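Local coordinates for protein D-alanyl-D-alanine carboxypeptidase (Streptococcus pneumoniae R6, PDB 1XP4) that probably removes the terminal D-alanine from peptidoglycan precursor peptides as a serine-type D-Ala-D-Ala carboxypeptidase, thereby regulating cell-wall cross-linking, at residues K115-G118 against D122-D125; K26-K31 against K242-I247; R89-E94 against T197-T202. All coordinates share one frame; numbering follows the deposited sequence.

Contact 1: K115-G118 against D122-D125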
loop_
_atom_site.group_PDB
_atom_site.type_symbol
_atom_site.label_atom_id
_atom_site.label_comp_id
_atom_site.label_asym_id
_atom_site.label_seq_id
_atom_site.Cartn_x
_atom_site.Cartn_y
_atom_site.Cartn_z
ATOM N N LYS A 115 20.405 1.881 -10.775
ATOM C CA LYS A 115 20.584 0.508 -11.203
ATOM C C LYS A 115 19.468 0.083 -12.148
ATOM O O LYS A 115 19.712 -0.637 -13.117
ATOM C CB LYS A 115 20.582 -0.422 -9.995
ATOM C CG LYS A 115 20.834 -1.881 -10.330
ATOM C CD LYS A 115 22.228 -2.056 -10.911
ATOM C CE LYS A 115 22.623 -3.517 -10.995
ATOM N NZ LYS A 115 23.949 -3.686 -11.640
ATOM N N ILE A 116 18.246 0.531 -11.871
ATOM C CA ILE A 116 17.105 0.148 -12.696
ATOM C C ILE A 116 16.868 0.997 -13.941
ATOM O O ILE A 116 16.422 0.475 -14.962
ATOM C CB ILE A 116 15.790 0.113 -11.853
ATOM C CG1 ILE A 116 15.922 -0.914 -10.724
ATOM C CG2 ILE A 116 14.591 -0.271 -12.733
ATOM C CD1 ILE A 116 14.678 -1.067 -9.869
ATOM N N ALA A 117 17.166 2.291 -13.874
ATOM C CA ALA A 117 16.931 3.168 -15.021
ATOM C C ALA A 117 18.148 3.934 -15.537
ATOM O O ALA A 117 18.032 4.735 -16.473
ATOM C CB ALA A 117 15.808 4.153 -14.693
ATOM N N GLY A 118 19.310 3.697 -14.935
ATOM C CA GLY A 118 20.514 4.378 -15.374
ATOM C C GLY A 118 20.737 5.666 -14.621
ATOM O O GLY A 118 21.857 5.991 -14.231
ATOM N N ASP A 122 15.631 9.275 -15.206
ATOM C CA ASP A 122 14.866 8.300 -15.967
ATOM C C ASP A 122 13.944 7.568 -15.012
ATOM O O ASP A 122 12.775 7.336 -15.327
ATOM C CB ASP A 122 15.791 7.303 -16.672
ATOM C CG ASP A 122 16.662 7.966 -17.733
ATOM O OD1 ASP A 122 16.116 8.713 -18.572
ATOM O OD2 ASP A 122 17.892 7.737 -17.735
ATOM N N PHE A 123 14.462 7.218 -13.837
ATOM C CA PHE A 123 13.639 6.523 -12.853
ATOM C C PHE A 123 12.402 7.363 -12.500
ATOM O O PHE A 123 11.295 6.832 -12.389
ATOM C CB PHE A 123 14.436 6.213 -11.582
ATOM C CG PHE A 123 13.793 5.171 -10.722
ATOM C CD1 PHE A 123 13.944 3.821 -11.015
ATOM C CD2 PHE A 123 12.994 5.534 -9.646
ATOM C CE1 PHE A 123 13.307 2.843 -10.247
ATOM C CE2 PHE A 123 12.351 4.565 -8.871
ATOM C CZ PHE A 123 12.510 3.217 -9.175
ATOM N N VAL A 124 12.588 8.671 -12.330
ATOM C CA VAL A 124 11.466 9.549 -12.013
ATOM C C VAL A 124 10.409 9.509 -13.122
ATOM O O VAL A 124 9.204 9.491 -12.848
ATOM C CB VAL A 124 11.916 11.017 -11.801
ATOM C CG1 VAL A 124 10.686 11.922 -11.691
ATOM C CG2 VAL A 124 12.771 11.130 -10.526
ATOM N N ASP A 125 10.854 9.493 -14.373
ATOM C CA ASP A 125 9.915 9.436 -15.472
ATOM C C ASP A 125 9.151 8.128 -15.364
ATOM O O ASP A 125 7.972 8.049 -15.721
ATOM C CB ASP A 125 10.646 9.522 -16.811
ATOM C CG ASP A 125 11.285 10.886 -17.042
ATOM O OD1 ASP A 125 10.700 11.909 -16.618
ATOM O OD2 ASP A 125 12.368 10.935 -17.662
#
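The tight connection between helix 106-117 and helix 120-133 brings Ile-116 and Ala-117 at the end of the first helix against Asp-122 and Phe-123 near the start of the second. Ala-117 sits at the closest backbone approach, its CA 5.2 Å from the CA of Phe-123. Its methyl group meets the second helix at the main chain, with CB 3.5 Å from Phe-123 N, and also lies at the edge of the Phe-123 ring, near the ring plane. Ile-116 approaches that edge too: its CB is 4.0 Å from Phe-123 CE1, and the two side chains pass at a slant. Phe-123 CG is anti to the backbone N (chi1 -163°), which carries the ring back alongside the first helix. The CB of Asp-122 lies 3.7 Å from Ala-117 CB, while its carboxylate oxygen OD2 is hydrogen-bonded to Ser-119 within the connection. Gly-118 follows the first helix with a positive phi of 91°, a backbone conformation that suits glycine. The side chains of Ile-116 and Phe-123 pack on helix 44-57, where Phe-123 touches Thr-47 and Leu-50. The Phe-123 side chain is about 9 Å from that of Lys-44, the predicted proton acceptor. Two consecutive helices joined by a short turn and packed on the helix that follows the predicted nucleophile, Ser-41 of the SxxK motif, belong to the helical part of the penicillin-recognising serine peptidase fold.

Contact 2: K26-K31 against K242-I247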
loop_
_atom_site.group_PDB
_atom_site.type_symbol
_atom_site.label_atom_id
_atom_site.label_comp_id
_atom_site.label_asym_id
_atom_site.label_seq_id
_atom_site.Cartn_x
_atom_site.Cartn_y
_atom_site.Cartn_z
ATOM N N LYS A 26 -11.993 0.188 0.093
ATOM C CA LYS A 26 -13.108 0.958 0.616
ATOM C C LYS A 26 -12.592 1.985 1.609
ATOM O O LYS A 26 -11.747 1.684 2.453
ATOM C CB LYS A 26 -14.117 0.044 1.303
ATOM C CG LYS A 26 -15.245 0.812 1.941
ATOM C CD LYS A 26 -16.149 -0.073 2.781
ATOM C CE LYS A 26 -17.166 0.770 3.560
ATOM N NZ LYS A 26 -18.079 1.572 2.669
ATOM N N ILE A 27 -13.104 3.202 1.510
ATOM C CA ILE A 27 -12.681 4.276 2.400
ATOM C C ILE A 27 -13.418 4.230 3.742
ATOM O O ILE A 27 -14.648 4.232 3.791
ATOM C CB ILE A 27 -12.892 5.645 1.720
ATOM C CG1 ILE A 27 -12.029 5.715 0.455
ATOM C CG2 ILE A 27 -12.571 6.767 2.689
ATOM C CD1 ILE A 27 -12.286 6.921 -0.421
ATOM N N LEU A 28 -12.655 4.189 4.829
ATOM C CA LEU A 28 -13.237 4.122 6.164
ATOM C C LEU A 28 -13.191 5.462 6.905
ATOM O O LEU A 28 -14.028 5.741 7.768
ATOM C CB LEU A 28 -12.509 3.055 6.980
ATOM C CG LEU A 28 -12.442 1.667 6.342
ATOM C CD1 LEU A 28 -11.627 0.742 7.230
ATOM C CD2 LEU A 28 -13.852 1.124 6.137
ATOM N N TYR A 29 -12.202 6.282 6.573
ATOM C CA TYR A 29 -12.045 7.584 7.195
ATOM C C TYR A 29 -11.238 8.514 6.306
ATOM O O TYR A 29 -10.306 8.093 5.616
ATOM C CB TYR A 29 -11.327 7.473 8.534
ATOM C CG TYR A 29 -11.133 8.822 9.180
ATOM C CD1 TYR A 29 -12.162 9.419 9.893
ATOM C CD2 TYR A 29 -9.959 9.543 8.995
ATOM C CE1 TYR A 29 -12.036 10.701 10.401
ATOM C CE2 TYR A 29 -9.825 10.829 9.499
ATOM C CZ TYR A 29 -10.869 11.398 10.200
ATOM O OH TYR A 29 -10.764 12.667 10.706
ATOM N N GLU A 30 -11.573 9.794 6.349
ATOM C CA GLU A 30 -10.865 10.748 5.528
ATOM C C GLU A 30 -10.940 12.154 6.100
ATOM O O GLU A 30 -11.880 12.492 6.820
ATOM C CB GLU A 30 -11.433 10.685 4.101
ATOM C CG GLU A 30 -11.947 11.985 3.509
ATOM C CD GLU A 30 -13.177 12.525 4.205
ATOM O OE1 GLU A 30 -14.133 11.748 4.409
ATOM O OE2 GLU A 30 -13.194 13.731 4.539
ATOM N N LYS A 31 -9.919 12.951 5.793
ATOM C CA LYS A 31 -9.837 14.341 6.222
ATOM C C LYS A 31 -8.897 15.058 5.265
ATOM O O LYS A 31 -7.684 14.857 5.323
ATOM C CB LYS A 31 -9.299 14.449 7.648
ATOM C CG LYS A 31 -9.037 15.881 8.064
ATOM C CD LYS A 31 -8.523 15.975 9.478
ATOM C CE LYS A 31 -8.050 17.387 9.774
ATOM N NZ LYS A 31 -7.592 17.546 11.186
ATOM N N LYS A 242 -8.644 -7.146 14.138
ATOM C CA LYS A 242 -9.931 -7.831 14.157
ATOM C C LYS A 242 -10.222 -8.514 12.834
ATOM O O LYS A 242 -11.337 -8.444 12.317
ATOM C CB LYS A 242 -11.042 -6.854 14.505
ATOM C CG LYS A 242 -10.887 -6.279 15.889
ATOM C CD LYS A 242 -11.950 -5.249 16.181
ATOM C CE LYS A 242 -11.651 -4.526 17.483
ATOM N NZ LYS A 242 -12.702 -3.511 17.805
ATOM N N GLY A 243 -9.198 -9.171 12.297
ATOM C CA GLY A 243 -9.325 -9.893 11.044
ATOM C C GLY A 243 -9.348 -9.066 9.772
ATOM O O GLY A 243 -9.432 -9.629 8.675
HETATM N N MSE A 244 -9.251 -7.743 9.905
HETATM C CA MSE A 244 -9.298 -6.850 8.748
HETATM C C MSE A 244 -8.015 -6.046 8.525
HETATM O O MSE A 244 -7.450 -5.475 9.465
HETATM C CB MSE A 244 -10.491 -5.901 8.908
HETATM C CG MSE A 244 -10.629 -4.813 7.853
HETATM SE SE MSE A 244 -12.240 -3.745 8.146
HETATM C CE MSE A 244 -11.550 -2.403 9.343
ATOM N N ARG A 245 -7.562 -6.006 7.273
ATOM C CA ARG A 245 -6.356 -5.260 6.921
ATOM C C ARG A 245 -6.704 -3.817 6.583
ATOM O O ARG A 245 -7.535 -3.538 5.714
ATOM C CB ARG A 245 -5.646 -5.896 5.732
ATOM C CG ARG A 245 -4.378 -5.177 5.349
ATOM C CD ARG A 245 -3.257 -6.165 5.122
ATOM N NE ARG A 245 -2.070 -5.741 5.853
ATOM C CZ ARG A 245 -1.168 -6.573 6.358
ATOM N NH1 ARG A 245 -1.310 -7.885 6.206
ATOM N NH2 ARG A 245 -0.140 -6.090 7.044
ATOM N N VAL A 246 -6.044 -2.899 7.272
ATOM C CA VAL A 246 -6.293 -1.491 7.081
ATOM C C VAL A 246 -5.037 -0.770 6.653
ATOM O O VAL A 246 -3.961 -1.014 7.200
ATOM C CB VAL A 246 -6.788 -0.838 8.390
ATOM C CG1 VAL A 246 -6.936 0.666 8.200
ATOM C CG2 VAL A 246 -8.111 -1.460 8.825
ATOM N N ILE A 247 -5.176 0.101 5.659
ATOM C CA ILE A 247 -4.058 0.907 5.208
ATOM C C ILE A 247 -4.348 2.295 5.735
ATOM O O ILE A 247 -5.432 2.834 5.543
ATOM C CB ILE A 247 -3.931 0.955 3.689
ATOM C CG1 ILE A 247 -3.621 -0.445 3.153
ATOM C CG2 ILE A 247 -2.812 1.926 3.312
ATOM C CD1 ILE A 247 -3.256 -0.468 1.683
#
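Leu-28 and Met-244, a selenomethionine, reach toward each other tip to tip, and Leu-28 CD1 lies 3.8 Å from Met-244 CE. The same leucine methyl has a looser neighbour in Val-246, whose CG2 is 4.4 Å from Leu-28 CD1. All three residues are buried, and the contact is purely apolar. The selenomethionine leaves its strand extended, with CG anti to the backbone N (chi1 175°), and then bends at its last torsion (chi3 88°) so that the terminal methyl turns to the leucine. The reach is needed because strand 17-21 runs between the two partners: even the nearest CA atoms, those of Leu-28 and Val-246, are 9.0 Å apart. Leu-28 and Tyr-29 both face Ala-19 of that intervening strand, forming a classic beta bulge in the edge strand. Further out, helix 262-277 lies over the cluster, with Ile-274 touching Leu-28 and Met-244, and Met-271 touching Val-246. Ile-27 and Ile-247, each adjacent in sequence to a residue of the cluster, pack instead on helix 170-183. The contact thus spans three neighbouring strands under a helix, within the five-stranded antiparallel sheet flanked by helices that this peptidase shares with the related beta-lactamases.

Contact 3: R89-E94 against T197-T202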
loop_
_atom_site.group_PDB
_atom_site.type_symbol
_atom_site.label_atom_id
_atom_site.label_comp_id
_atom_site.label_asym_id
_atom_site.label_seq_id
_atom_site.Cartn_x
_atom_site.Cartn_y
_atom_site.Cartn_z
ATOM N N ARG A 89 30.684 1.094 -1.179
ATOM C CA ARG A 89 30.088 1.521 -2.447
ATOM C C ARG A 89 29.561 0.425 -3.381
ATOM O O ARG A 89 29.516 0.608 -4.594
ATOM C CB ARG A 89 31.074 2.410 -3.218
ATOM C CG ARG A 89 31.178 3.852 -2.717
ATOM C CD ARG A 89 32.527 4.440 -3.110
ATOM N NE ARG A 89 32.444 5.733 -3.787
ATOM C CZ ARG A 89 31.845 5.932 -4.957
ATOM N NH1 ARG A 89 31.264 4.925 -5.582
ATOM N NH2 ARG A 89 31.844 7.130 -5.513
ATOM N N ASN A 90 29.169 -0.712 -2.823
ATOM C CA ASN A 90 28.613 -1.788 -3.633
ATOM C C ASN A 90 27.838 -2.726 -2.728
ATOM O O ASN A 90 28.415 -3.454 -1.922
ATOM C CB ASN A 90 29.706 -2.563 -4.369
ATOM C CG ASN A 90 29.137 -3.503 -5.421
ATOM O OD1 ASN A 90 28.380 -4.422 -5.104
ATOM N ND2 ASN A 90 29.492 -3.265 -6.683
ATOM N N TYR A 91 26.521 -2.696 -2.854
ATOM C CA TYR A 91 25.696 -3.538 -2.026
ATOM C C TYR A 91 24.629 -4.257 -2.818
ATOM O O TYR A 91 24.342 -3.917 -3.959
ATOM C CB TYR A 91 25.049 -2.715 -0.909
ATOM C CG TYR A 91 26.050 -2.115 0.047
ATOM C CD1 TYR A 91 26.700 -0.915 -0.255
ATOM C CD2 TYR A 91 26.406 -2.783 1.225
ATOM C CE1 TYR A 91 27.689 -0.398 0.581
ATOM C CE2 TYR A 91 27.390 -2.273 2.070
ATOM C CZ TYR A 91 28.031 -1.084 1.737
ATOM O OH TYR A 91 29.034 -0.599 2.535
ATOM N N THR A 92 24.052 -5.260 -2.177
ATOM C CA THR A 92 23.009 -6.088 -2.745
ATOM C C THR A 92 21.677 -5.348 -2.886
ATOM O O THR A 92 21.371 -4.438 -2.110
ATOM C CB THR A 92 22.830 -7.343 -1.858
ATOM O OG1 THR A 92 23.648 -8.397 -2.370
ATOM C CG2 THR A 92 21.397 -7.790 -1.809
ATOM N N VAL A 93 20.899 -5.736 -3.892
ATOM C CA VAL A 93 19.586 -5.151 -4.117
ATOM C C VAL A 93 18.789 -5.329 -2.825
ATOM O O VAL A 93 18.193 -4.385 -2.311
ATOM C CB VAL A 93 18.837 -5.874 -5.271
ATOM C CG1 VAL A 93 17.342 -5.583 -5.196
ATOM C CG2 VAL A 93 19.381 -5.422 -6.615
ATOM N N GLU A 94 18.787 -6.554 -2.311
ATOM C CA GLU A 94 18.080 -6.869 -1.082
ATOM C C GLU A 94 18.606 -6.000 0.053
ATOM O O GLU A 94 17.847 -5.538 0.903
ATOM C CB GLU A 94 18.257 -8.354 -0.734
ATOM C CG GLU A 94 17.567 -8.797 0.557
ATOM C CD GLU A 94 17.661 -10.302 0.804
ATOM O OE1 GLU A 94 18.790 -10.833 0.870
ATOM O OE2 GLU A 94 16.605 -10.960 0.935
ATOM N N THR A 197 19.909 -6.334 9.338
ATOM C CA THR A 197 21.340 -6.177 9.147
ATOM C C THR A 197 21.638 -5.660 7.753
ATOM O O THR A 197 21.016 -6.083 6.781
ATOM C CB THR A 197 22.086 -7.510 9.332
ATOM O OG1 THR A 197 21.316 -8.394 10.158
ATOM C CG2 THR A 197 23.420 -7.260 9.992
ATOM N N PHE A 198 22.589 -4.738 7.661
ATOM C CA PHE A 198 22.980 -4.174 6.378
ATOM C C PHE A 198 24.466 -4.406 6.183
ATOM O O PHE A 198 25.295 -3.615 6.636
ATOM C CB PHE A 198 22.701 -2.675 6.326
ATOM C CG PHE A 198 23.050 -2.047 5.010
ATOM C CD1 PHE A 198 22.278 -2.304 3.879
ATOM C CD2 PHE A 198 24.156 -1.214 4.892
ATOM C CE1 PHE A 198 22.600 -1.742 2.648
ATOM C CE2 PHE A 198 24.491 -0.644 3.667
ATOM C CZ PHE A 198 23.706 -0.909 2.538
ATOM N N ALA A 199 24.796 -5.500 5.514
ATOM C CA ALA A 199 26.186 -5.833 5.262
ATOM C C ALA A 199 27.008 -5.772 6.545
ATOM O O ALA A 199 28.091 -5.189 6.562
ATOM C CB ALA A 199 26.767 -4.881 4.225
ATOM N N GLY A 200 26.491 -6.362 7.622
ATOM C CA GLY A 200 27.234 -6.355 8.868
ATOM C C GLY A 200 26.680 -5.518 10.006
ATOM O O GLY A 200 26.386 -6.056 11.069
HETATM N N MSE A 201 26.547 -4.208 9.814
HETATM C CA MSE A 201 26.025 -3.354 10.878
HETATM C C MSE A 201 24.520 -3.549 11.021
HETATM O O MSE A 201 23.865 -4.086 10.124
HETATM C CB MSE A 201 26.322 -1.882 10.590
HETATM C CG MSE A 201 25.444 -1.287 9.511
HETATM SE SE MSE A 201 25.691 0.609 9.330
HETATM C CE MSE A 201 24.739 1.197 10.900
ATOM N N THR A 202 23.970 -3.109 12.146
ATOM C CA THR A 202 22.539 -3.251 12.386
ATOM C C THR A 202 21.772 -1.960 12.077
ATOM O O THR A 202 22.160 -0.876 12.516
ATOM C CB THR A 202 22.268 -3.649 13.859
ATOM O OG1 THR A 202 23.137 -4.722 14.223
ATOM C CG2 THR A 202 20.826 -4.107 14.047
#
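An offset aromatic stack joins two peripheral beta elements, as Tyr-91 of strand 90-92 packs against Phe-198 at the end of strand 195-198, just before the turn of its hairpin with strand 201-204. The ring centroids are 4.7 Å apart with planes inclined by 24°, and only the outer end of the phenylalanine lies over the tyrosine face. Phe-198 CZ sits above that face toward the rim, 3.5 Å from Tyr-91 CD2, while the CE2 atoms of Phe-198 and Tyr-91 are 3.7 Å apart. The two side chains come in at roughly a right angle to one another. Ala-199 completes the grip from another direction, its CB lying in the plane of the tyrosine ring at the edge, 3.4 Å from Tyr-91 CE2. With CG anti to the backbone N (chi1 -178°), the Phe-198 ring extends from the hairpin to reach Tyr-91. The turn itself consists of Ala-199 and Gly-200, both with positive phi, and is closed by the hydrogen bond from Phe-198 N to Met-201 O, 2.8 Å long. Tyr-91 OH is bonded to Ala-88 N, which ties the far end of the ring to the chain just before its own strand. Helix 93-103 packs against both rings, with Leu-96 against Tyr-91 and both Glu-95 and Ala-99 against Phe-198; strand 65-67 pairs with strand 90-92, and Ile-84 also touches Phe-198.

Overall arrangement
All three contacts lie in the peptidase region, but they hold different elements. Contact 2 is the nearest to the middle of the chain and fully buried, joining strands of the main sheet through non-aromatic apolar side chains. Contacts 1 and 3 lie farther out, on the opposite side of the chain's centre from contact 2. Contact 1, partly buried, links helix to helix over a very short sequence span and combines apolar packing with a carboxylate whose hydrogen bond goes to the connecting turn; contact 3 stacks two buried rings beside an exposed alanine, bringing together beta elements distant in sequence. Those two are neighbours, about 5 Å apart at their nearest atoms, and involve the consecutive helices 93-103 and 106-117.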